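Local coordinates for protein short-chain-enoyl-CoA hydratase (Clostridium acetobutylicum, PDB 5Z7R) that catalyses the reversible hydration of crotonyl-CoA to 3-hydroxybutyryl-CoA and also accepts hexenoyl-CoA, but not longer analogues, at residues A[12-17]-A[51-56]; A[105-110]-A[127-132]; A[23-28]-A[59-64]. All coordinates share one frame; numbering follows the deposited sequence.

Contact 1 (A[12-17]-A[51-56]); sequences GKVAVV and AVILTG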
loop_
_atom_site.group_PDB
_atom_site.type_symbol
_atom_site.label_atom_id
_atom_site.label_comp_id
_atom_site.label_asym_id
_atom_site.label_seq_id
_atom_site.Cartn_x
_atom_site.Cartn_y
_atom_site.Cartn_z
ATOM N N GLY A 12 25.205 -32.169 -2.646
ATOM C CA GLY A 12 24.616 -32.230 -3.980
ATOM C C GLY A 12 24.136 -30.854 -4.418
ATOM O O GLY A 12 24.907 -30.056 -4.973
ATOM N N LYS A 13 22.865 -30.563 -4.171
ATOM C CA LYS A 13 22.322 -29.264 -4.532
ATOM C C LYS A 13 21.718 -28.525 -3.336
ATOM O O LYS A 13 21.072 -27.483 -3.513
ATOM C CB LYS A 13 21.308 -29.400 -5.681
ATOM C CG LYS A 13 21.861 -30.050 -6.952
ATOM C CD LYS A 13 20.883 -29.984 -8.128
ATOM C CE LYS A 13 21.006 -31.163 -9.100
ATOM N NZ LYS A 13 22.104 -31.023 -10.105
ATOM N N VAL A 14 21.955 -29.013 -2.119
ATOM C CA VAL A 14 21.441 -28.306 -0.946
ATOM C C VAL A 14 22.530 -27.912 0.034
ATOM O O VAL A 14 23.415 -28.685 0.332
ATOM C CB VAL A 14 20.265 -29.049 -0.223
ATOM C CG1 VAL A 14 20.055 -30.453 -0.737
ATOM C CG2 VAL A 14 20.392 -29.039 1.297
ATOM N N ALA A 15 22.441 -26.705 0.564
ATOM C CA ALA A 15 23.390 -26.269 1.548
ATOM C C ALA A 15 22.752 -26.250 2.904
ATOM O O ALA A 15 21.652 -25.726 3.067
ATOM C CB ALA A 15 23.905 -24.888 1.204
ATOM N N VAL A 16 23.459 -26.797 3.885
ATOM C CA VAL A 16 23.046 -26.759 5.254
ATOM C C VAL A 16 23.894 -25.731 5.970
ATOM O O VAL A 16 25.120 -25.742 5.888
ATOM C CB VAL A 16 23.205 -28.142 5.915
ATOM C CG1 VAL A 16 22.615 -28.156 7.308
ATOM C CG2 VAL A 16 22.555 -29.214 5.053
ATOM N N VAL A 17 23.241 -24.843 6.678
ATOM C CA VAL A 17 23.927 -23.799 7.375
ATOM C C VAL A 17 23.560 -24.050 8.791
ATOM O O VAL A 17 22.388 -24.222 9.104
ATOM C CB VAL A 17 23.444 -22.421 6.905
ATOM C CG1 VAL A 17 24.094 -21.295 7.687
ATOM C CG2 VAL A 17 23.730 -22.236 5.425
ATOM N N ALA A 51 18.805 -25.064 -2.642
ATOM C CA ALA A 51 18.007 -24.889 -1.456
ATOM C C ALA A 51 18.906 -24.817 -0.240
ATOM O O ALA A 51 20.086 -25.169 -0.299
ATOM C CB ALA A 51 16.972 -25.996 -1.320
ATOM N N VAL A 52 18.362 -24.308 0.849
ATOM C CA VAL A 52 19.129 -24.088 2.049
ATOM C C VAL A 52 18.349 -24.599 3.240
ATOM O O VAL A 52 17.127 -24.455 3.287
ATOM C CB VAL A 52 19.412 -22.575 2.242
ATOM C CG1 VAL A 52 20.023 -22.285 3.599
ATOM C CG2 VAL A 52 20.277 -22.060 1.126
ATOM N N ILE A 53 19.058 -25.183 4.193
ATOM C CA ILE A 53 18.502 -25.579 5.436
ATOM C C ILE A 53 19.301 -24.876 6.487
ATOM O O ILE A 53 20.514 -24.920 6.504
ATOM C CB ILE A 53 18.643 -27.088 5.671
ATOM C CG1 ILE A 53 17.983 -27.868 4.531
ATOM C CG2 ILE A 53 18.062 -27.500 7.028
ATOM C CD1 ILE A 53 18.158 -29.363 4.683
ATOM N N LEU A 54 18.594 -24.258 7.396
ATOM C CA LEU A 54 19.213 -23.546 8.443
ATOM C C LEU A 54 18.892 -24.292 9.648
ATOM O O LEU A 54 17.724 -24.560 9.906
ATOM C CB LEU A 54 18.592 -22.162 8.576
ATOM C CG LEU A 54 19.095 -21.303 9.723
ATOM C CD1 LEU A 54 20.602 -21.083 9.605
ATOM C CD2 LEU A 54 18.320 -19.980 9.744
ATOM N N THR A 55 19.894 -24.575 10.446
ATOM C CA THR A 55 19.604 -25.079 11.775
ATOM C C THR A 55 20.657 -24.625 12.752
ATOM O O THR A 55 21.608 -23.958 12.378
ATOM C CB THR A 55 19.533 -26.616 11.773
ATOM O OG1 THR A 55 18.920 -27.051 12.989
ATOM C CG2 THR A 55 20.959 -27.223 11.587
ATOM N N GLY A 56 20.422 -24.957 14.009
ATOM C CA GLY A 56 21.396 -24.785 15.078
ATOM C C GLY A 56 22.133 -26.091 15.367
ATOM O O GLY A 56 21.883 -27.107 14.723
#

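Contact 2 (A[105-110]-A[127-132]); sequences NGFALG and NARFGQ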
loop_
_atom_site.group_PDB
_atom_site.type_symbol
_atom_site.label_atom_id
_atom_site.label_comp_id
_atom_site.label_asym_id
_atom_site.label_seq_id
_atom_site.Cartn_x
_atom_site.Cartn_y
_atom_site.Cartn_z
ATOM N N ASN A 105 15.515 -26.942 15.797
ATOM C CA ASN A 105 15.857 -28.131 16.563
ATOM C C ASN A 105 15.774 -27.907 18.047
ATOM O O ASN A 105 16.064 -28.790 18.820
ATOM C CB ASN A 105 17.262 -28.620 16.198
ATOM C CG ASN A 105 18.339 -27.595 16.528
ATOM O OD1 ASN A 105 18.962 -27.646 17.604
ATOM N ND2 ASN A 105 18.527 -26.633 15.625
ATOM N N GLY A 106 15.350 -26.736 18.479
ATOM C CA GLY A 106 15.319 -26.505 19.919
ATOM C C GLY A 106 14.932 -25.095 20.213
ATOM O O GLY A 106 14.120 -24.534 19.510
ATOM N N PHE A 107 15.505 -24.518 21.253
ATOM C CA PHE A 107 15.181 -23.138 21.625
ATOM C C PHE A 107 15.265 -22.188 20.422
ATOM O O PHE A 107 16.218 -22.230 19.616
ATOM C CB PHE A 107 16.139 -22.649 22.698
ATOM C CG PHE A 107 15.815 -23.089 24.109
ATOM C CD1 PHE A 107 14.698 -22.610 24.767
ATOM C CD2 PHE A 107 16.714 -23.861 24.824
ATOM C CE1 PHE A 107 14.441 -22.954 26.090
ATOM C CE2 PHE A 107 16.462 -24.208 26.147
ATOM C CZ PHE A 107 15.322 -23.749 26.780
ATOM N N ALA A 108 14.242 -21.349 20.298
ATOM C CA ALA A 108 14.192 -20.305 19.267
ATOM C C ALA A 108 13.545 -19.047 19.819
ATOM O O ALA A 108 12.364 -18.823 19.633
ATOM C CB ALA A 108 13.450 -20.785 18.036
ATOM N N LEU A 109 14.332 -18.218 20.493
ATOM C CA LEU A 109 13.802 -17.063 21.170
ATOM C C LEU A 109 14.407 -15.753 20.637
ATOM O O LEU A 109 15.544 -15.715 20.148
ATOM C CB LEU A 109 14.043 -17.194 22.670
ATOM C CG LEU A 109 13.660 -18.525 23.346
ATOM C CD1 LEU A 109 13.965 -18.487 24.856
ATOM C CD2 LEU A 109 12.189 -18.872 23.124
ATOM N N GLY A 110 13.597 -14.698 20.688
ATOM C CA GLY A 110 14.022 -13.360 20.344
ATOM C C GLY A 110 14.601 -13.392 18.960
ATOM O O GLY A 110 13.929 -13.860 18.039
ATOM N N ASN A 127 10.627 -30.825 20.804
ATOM C CA ASN A 127 11.276 -30.090 21.899
ATOM C C ASN A 127 11.376 -28.577 21.694
ATOM O O ASN A 127 11.544 -27.854 22.661
ATOM C CB ASN A 127 12.673 -30.664 22.195
ATOM C CG ASN A 127 13.686 -30.397 21.085
ATOM O OD1 ASN A 127 14.783 -29.886 21.349
ATOM N ND2 ASN A 127 13.343 -30.747 19.850
ATOM N N ALA A 128 11.251 -28.094 20.458
ATOM C CA ALA A 128 11.431 -26.657 20.204
ATOM C C ALA A 128 10.500 -25.807 21.045
ATOM O O ALA A 128 9.450 -26.257 21.471
ATOM C CB ALA A 128 11.294 -26.326 18.726
ATOM N N ARG A 129 10.955 -24.592 21.340
ATOM C CA ARG A 129 10.132 -23.532 21.936
ATOM C C ARG A 129 10.294 -22.224 21.156
ATOM O O ARG A 129 11.356 -21.952 20.607
ATOM C CB ARG A 129 10.533 -23.291 23.383
ATOM C CG ARG A 129 10.462 -24.529 24.242
ATOM C CD ARG A 129 10.400 -24.132 25.697
ATOM N NE ARG A 129 9.780 -25.171 26.515
ATOM C CZ ARG A 129 8.872 -24.940 27.460
ATOM N NH1 ARG A 129 8.388 -25.957 28.156
ATOM N NH2 ARG A 129 8.433 -23.702 27.708
ATOM N N PHE A 130 9.242 -21.415 21.110
ATOM C CA PHE A 130 9.280 -20.143 20.376
ATOM C C PHE A 130 8.856 -19.047 21.304
ATOM O O PHE A 130 8.085 -19.274 22.218
ATOM C CB PHE A 130 8.370 -20.142 19.140
ATOM C CG PHE A 130 8.773 -21.121 18.101
ATOM C CD1 PHE A 130 8.479 -22.464 18.248
ATOM C CD2 PHE A 130 9.461 -20.720 16.984
ATOM C CE1 PHE A 130 8.856 -23.374 17.278
ATOM C CE2 PHE A 130 9.843 -21.630 16.019
ATOM C CZ PHE A 130 9.541 -22.946 16.157
ATOM N N GLY A 131 9.375 -17.853 21.053
ATOM C CA GLY A 131 9.097 -16.711 21.915
ATOM C C GLY A 131 9.850 -15.459 21.556
ATOM O O GLY A 131 10.755 -15.480 20.715
ATOM N N GLN A 132 9.438 -14.377 22.212
ATOM C CA GLN A 132 9.992 -13.030 22.013
ATOM C C GLN A 132 10.153 -12.400 23.382
ATOM O O GLN A 132 9.268 -11.710 23.849
ATOM C CB GLN A 132 9.051 -12.137 21.185
ATOM C CG GLN A 132 8.904 -12.487 19.712
ATOM C CD GLN A 132 10.191 -12.401 18.907
ATOM O OE1 GLN A 132 11.160 -11.738 19.291
ATOM N NE2 GLN A 132 10.195 -13.064 17.762
#

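Contact 3 (A[23-28]-A[59-64]); sequences KALNAL and EKSFVA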
loop_
_atom_site.group_PDB
_atom_site.type_symbol
_atom_site.label_atom_id
_atom_site.label_comp_id
_atom_site.label_asym_id
_atom_site.label_seq_id
_atom_site.Cartn_x
_atom_site.Cartn_y
_atom_site.Cartn_z
ATOM N N LYS A 23 28.038 -23.552 23.504
ATOM C CA LYS A 23 28.055 -23.041 24.864
ATOM C C LYS A 23 27.192 -21.795 25.031
ATOM O O LYS A 23 26.739 -21.499 26.139
ATOM C CB LYS A 23 29.495 -22.784 25.291
ATOM C CG LYS A 23 30.291 -24.086 25.387
ATOM C CD LYS A 23 31.801 -23.878 25.389
ATOM C CE LYS A 23 32.528 -25.175 25.042
ATOM N NZ LYS A 23 33.924 -24.901 24.608
ATOM N N ALA A 24 26.957 -21.066 23.938
ATOM C CA ALA A 24 26.110 -19.873 23.982
ATOM C C ALA A 24 24.672 -20.180 23.550
ATOM O O ALA A 24 23.855 -19.270 23.418
ATOM C CB ALA A 24 26.699 -18.767 23.122
ATOM N N LEU A 25 24.361 -21.454 23.335
ATOM C CA LEU A 25 23.030 -21.848 22.938
ATOM C C LEU A 25 22.745 -21.316 21.537
ATOM O O LEU A 25 21.620 -20.929 21.230
ATOM C CB LEU A 25 21.974 -21.333 23.940
ATOM C CG LEU A 25 22.112 -21.916 25.339
ATOM C CD1 LEU A 25 21.395 -21.058 26.377
ATOM C CD2 LEU A 25 21.621 -23.371 25.379
ATOM N N ASN A 26 23.783 -21.310 20.702
ATOM C CA ASN A 26 23.740 -20.730 19.367
ATOM C C ASN A 26 23.240 -19.276 19.245
ATOM O O ASN A 26 22.738 -18.875 18.168
ATOM C CB ASN A 26 22.922 -21.634 18.480
ATOM C CG ASN A 26 23.515 -23.001 18.390
ATOM O OD1 ASN A 26 24.671 -23.141 18.007
ATOM N ND2 ASN A 26 22.738 -24.021 18.733
ATOM N N ALA A 27 23.425 -18.484 20.311
ATOM C CA ALA A 27 22.972 -17.078 20.312
ATOM C C ALA A 27 23.656 -16.227 19.247
ATOM O O ALA A 27 24.778 -16.528 18.782
ATOM C CB ALA A 27 23.136 -16.425 21.671
ATOM N N LEU A 28 22.938 -15.179 18.852
ATOM C CA LEU A 28 23.405 -14.255 17.826
ATOM C C LEU A 28 24.122 -13.075 18.444
ATOM O O LEU A 28 23.619 -12.444 19.370
ATOM C CB LEU A 28 22.235 -13.717 17.025
ATOM C CG LEU A 28 21.359 -14.770 16.380
ATOM C CD1 LEU A 28 20.088 -14.121 15.865
ATOM C CD2 LEU A 28 22.126 -15.472 15.268
ATOM N N GLU A 59 21.452 -30.393 20.555
ATOM C CA GLU A 59 20.090 -30.863 20.757
ATOM C C GLU A 59 19.335 -29.977 21.722
ATOM O O GLU A 59 18.184 -30.265 22.022
ATOM C CB GLU A 59 20.067 -32.325 21.309
ATOM C CG GLU A 59 20.995 -33.315 20.607
ATOM C CD GLU A 59 20.640 -33.542 19.144
ATOM O OE1 GLU A 59 19.419 -33.696 18.871
ATOM O OE2 GLU A 59 21.571 -33.577 18.280
ATOM N N LYS A 60 19.949 -28.927 22.252
ATOM C CA LYS A 60 19.182 -28.043 23.097
ATOM C C LYS A 60 18.625 -26.819 22.323
ATOM O O LYS A 60 17.496 -26.364 22.606
ATOM C CB LYS A 60 19.982 -27.614 24.321
ATOM C CG LYS A 60 19.064 -27.139 25.451
ATOM C CD LYS A 60 19.737 -27.004 26.821
ATOM C CE LYS A 60 18.693 -27.092 27.945
ATOM N NZ LYS A 60 19.107 -26.397 29.196
ATOM N N SER A 61 19.384 -26.283 21.361
ATOM C CA SER A 61 19.061 -24.941 20.789
ATOM C C SER A 61 19.104 -24.816 19.304
ATOM O O SER A 61 20.030 -25.310 18.645
ATOM C CB SER A 61 19.973 -23.835 21.334
ATOM O OG SER A 61 19.293 -23.010 22.259
ATOM N N PHE A 62 18.103 -24.104 18.796
ATOM C CA PHE A 62 18.165 -23.559 17.455
ATOM C C PHE A 62 19.053 -22.304 17.535
ATOM O O PHE A 62 20.191 -22.336 17.102
ATOM C CB PHE A 62 16.757 -23.268 16.922
ATOM C CG PHE A 62 16.745 -22.591 15.589
ATOM C CD1 PHE A 62 17.129 -23.274 14.444
ATOM C CD2 PHE A 62 16.372 -21.262 15.484
ATOM C CE1 PHE A 62 17.127 -22.639 13.222
ATOM C CE2 PHE A 62 16.375 -20.624 14.279
ATOM C CZ PHE A 62 16.733 -21.314 13.146
ATOM N N VAL A 63 18.472 -21.223 18.003
ATOM C CA VAL A 63 19.194 -20.042 18.358
ATOM C C VAL A 63 18.502 -19.488 19.587
ATOM O O VAL A 63 17.356 -19.132 19.532
ATOM C CB VAL A 63 19.182 -19.048 17.182
ATOM C CG1 VAL A 63 19.736 -17.707 17.567
ATOM C CG2 VAL A 63 19.909 -19.605 15.984
ATOM N N ALA A 64 19.195 -19.433 20.701
ATOM C CA ALA A 64 18.639 -18.835 21.891
ATOM C C ALA A 64 19.006 -17.369 22.030
ATOM O O ALA A 64 19.942 -17.029 22.715
ATOM C CB ALA A 64 19.048 -19.612 23.118
#

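Contact 1 (A[12-17]-A[51-56])
V17 and L54 lie side by side on neighbouring parallel strands of the crotonase fold, the two strands of a beta-alpha-beta unit joined through helix 30-45. Strands 14-17 and 51-56 run 17° apart, in a register that pairs A15 with V52, V16 with I53 and V17 with L54.

Each face of this ribbon has its own relief. On the face of A15, V52, V17 and L54, A15 is the short residue, with L8 of strand 6-11 packed on it, and the bulk is carried by V17, whose two methyls part to either neighbour. CG1 stands anti to the backbone N (chi1 177°) and meets L54 CD1 at 4.0 Å, while CG2, beside the backbone N, reaches back to V52 CG1 at 4.1 Å. V17 thus straddles the step between two residues of the other strand. V39 and I43 of helix 30-45 pack on V17, which ties the crossover helix to this face.

On the other face the relief is reversed: A51 is the short residue beside V14, and I53 is the long bump. With CG1 anti to its carbonyl carbon, I53 sends its CD1 back along the strand to V14 CG2 at 4.1 Å, leaving V16 CG2 a looser neighbour. Helix 188-201 covers this face through A192 and K193 on I53 and N197 on V14.

Four firm backbone bonds join the strands. A15 N gives a bond to A51 O, and I53 N one to A15 O in the carbonyl plane. V17 N meets I53 O at 2.7 Å, nearly head-on to the carbonyl (C=O...N 175°), and T55 N closes on V17 O at 2.9 Å.

Contact 2 (A[105-110]-A[127-132])
A108 and F130 pair across two short parallel strands, 107-109 and 129-131, in the small second sheet of the crotonase fold. A108 N bonds to R129 O at 3.0 Å, and G110 N to G131 O at 2.9 Å. G110 N approaches G131 O from above the carbonyl plane, 36° out of it. Between these two, the bond from G131 N to A108 O is weak.

Side chains alternate between the two faces: A108 and F130 on one, F107, R129 and L109 on the other. A108 CB lies obliquely against the F130 ring, 4.1 Å from CD2. The F107 ring meets the aliphatic part of R129 obliquely, CE1 lying 4.2 Å from CD.

Farther out, V104 of strand 100-104 and I168 of strand 168-169 pack on F130, while K169 touches R129. G110 is the N-cap of helix 111-117, which carries E114, probably the catalytic nucleophile as in relatives. The bond from G110 N to G131 O ties the start of that helix to strand 129-131. Just before this cap, L109, with CG beside its backbone N (chi1 -49°), reaches over the backbone of G131, which has no side chain, CD2 lying 3.6 Å from G131 N.

Contact 3 (A[23-28]-A[59-64])
L25 offers one carbonyl oxygen to two donors of 59-64. A64 N donates to it at 2.9 Å, nearly in line with the C=O bond (C=O...N 167°), and S61 OG adds a weak bond at 3.3 Å. A second polar link, also weak, runs from N26 ND2 to S61 O at 3.0 Å; the same amide bonds outside the segments, through OD1 to the backbone N of R21 and through ND2 to A57 O.

Apolar contacts flank these bonds. L25 CB presses on A64 CB at 3.5 Å, a tight pair. Farther along, L28 and V63 cross at about a right angle, V63 CG1 standing 3.6 Å from L28 CG. V63 CG1 is anti to its backbone N (chi1 171°), a torsion that also puts this methyl 3.3 Å from N26 O.

The backbone supplies the shape: a type I' turn from A24 to A27, closed by A27 N to A24 O, holds L25 and N26 against the other segment.

One firm backbone bond, two weak ones and the outer bonds of the N26 amide thus hold the loop. The side chain of L28 lies about 7 Å from that of the probable nucleophile E114, so the contact probably helps to position L28 near the active site.

In the fold
Contact 1 lies in the larger mixed sheet, whereas contacts 2 and 3 meet at the smaller one, where strands 63-64 and 107-109 are neighbours and F107 probably bonds to both K60 and V63. Their centres are about 9 Å apart; the centre of contact 1 lies about 19 Å from that of contact 2 and 18 Å from that of contact 3. Along the chain, contacts 1 and 3 interleave (12-17, 23-28, 51-56, 59-64), and contact 2 follows. The chain leaving strand 51-56 turns a corner at F62, whose ring packs against T55, and so passes from one sheet to the other. Contacts 2 and 3 lie near the probable catalytic residues E114 and E134, consistent with a part in shaping that site.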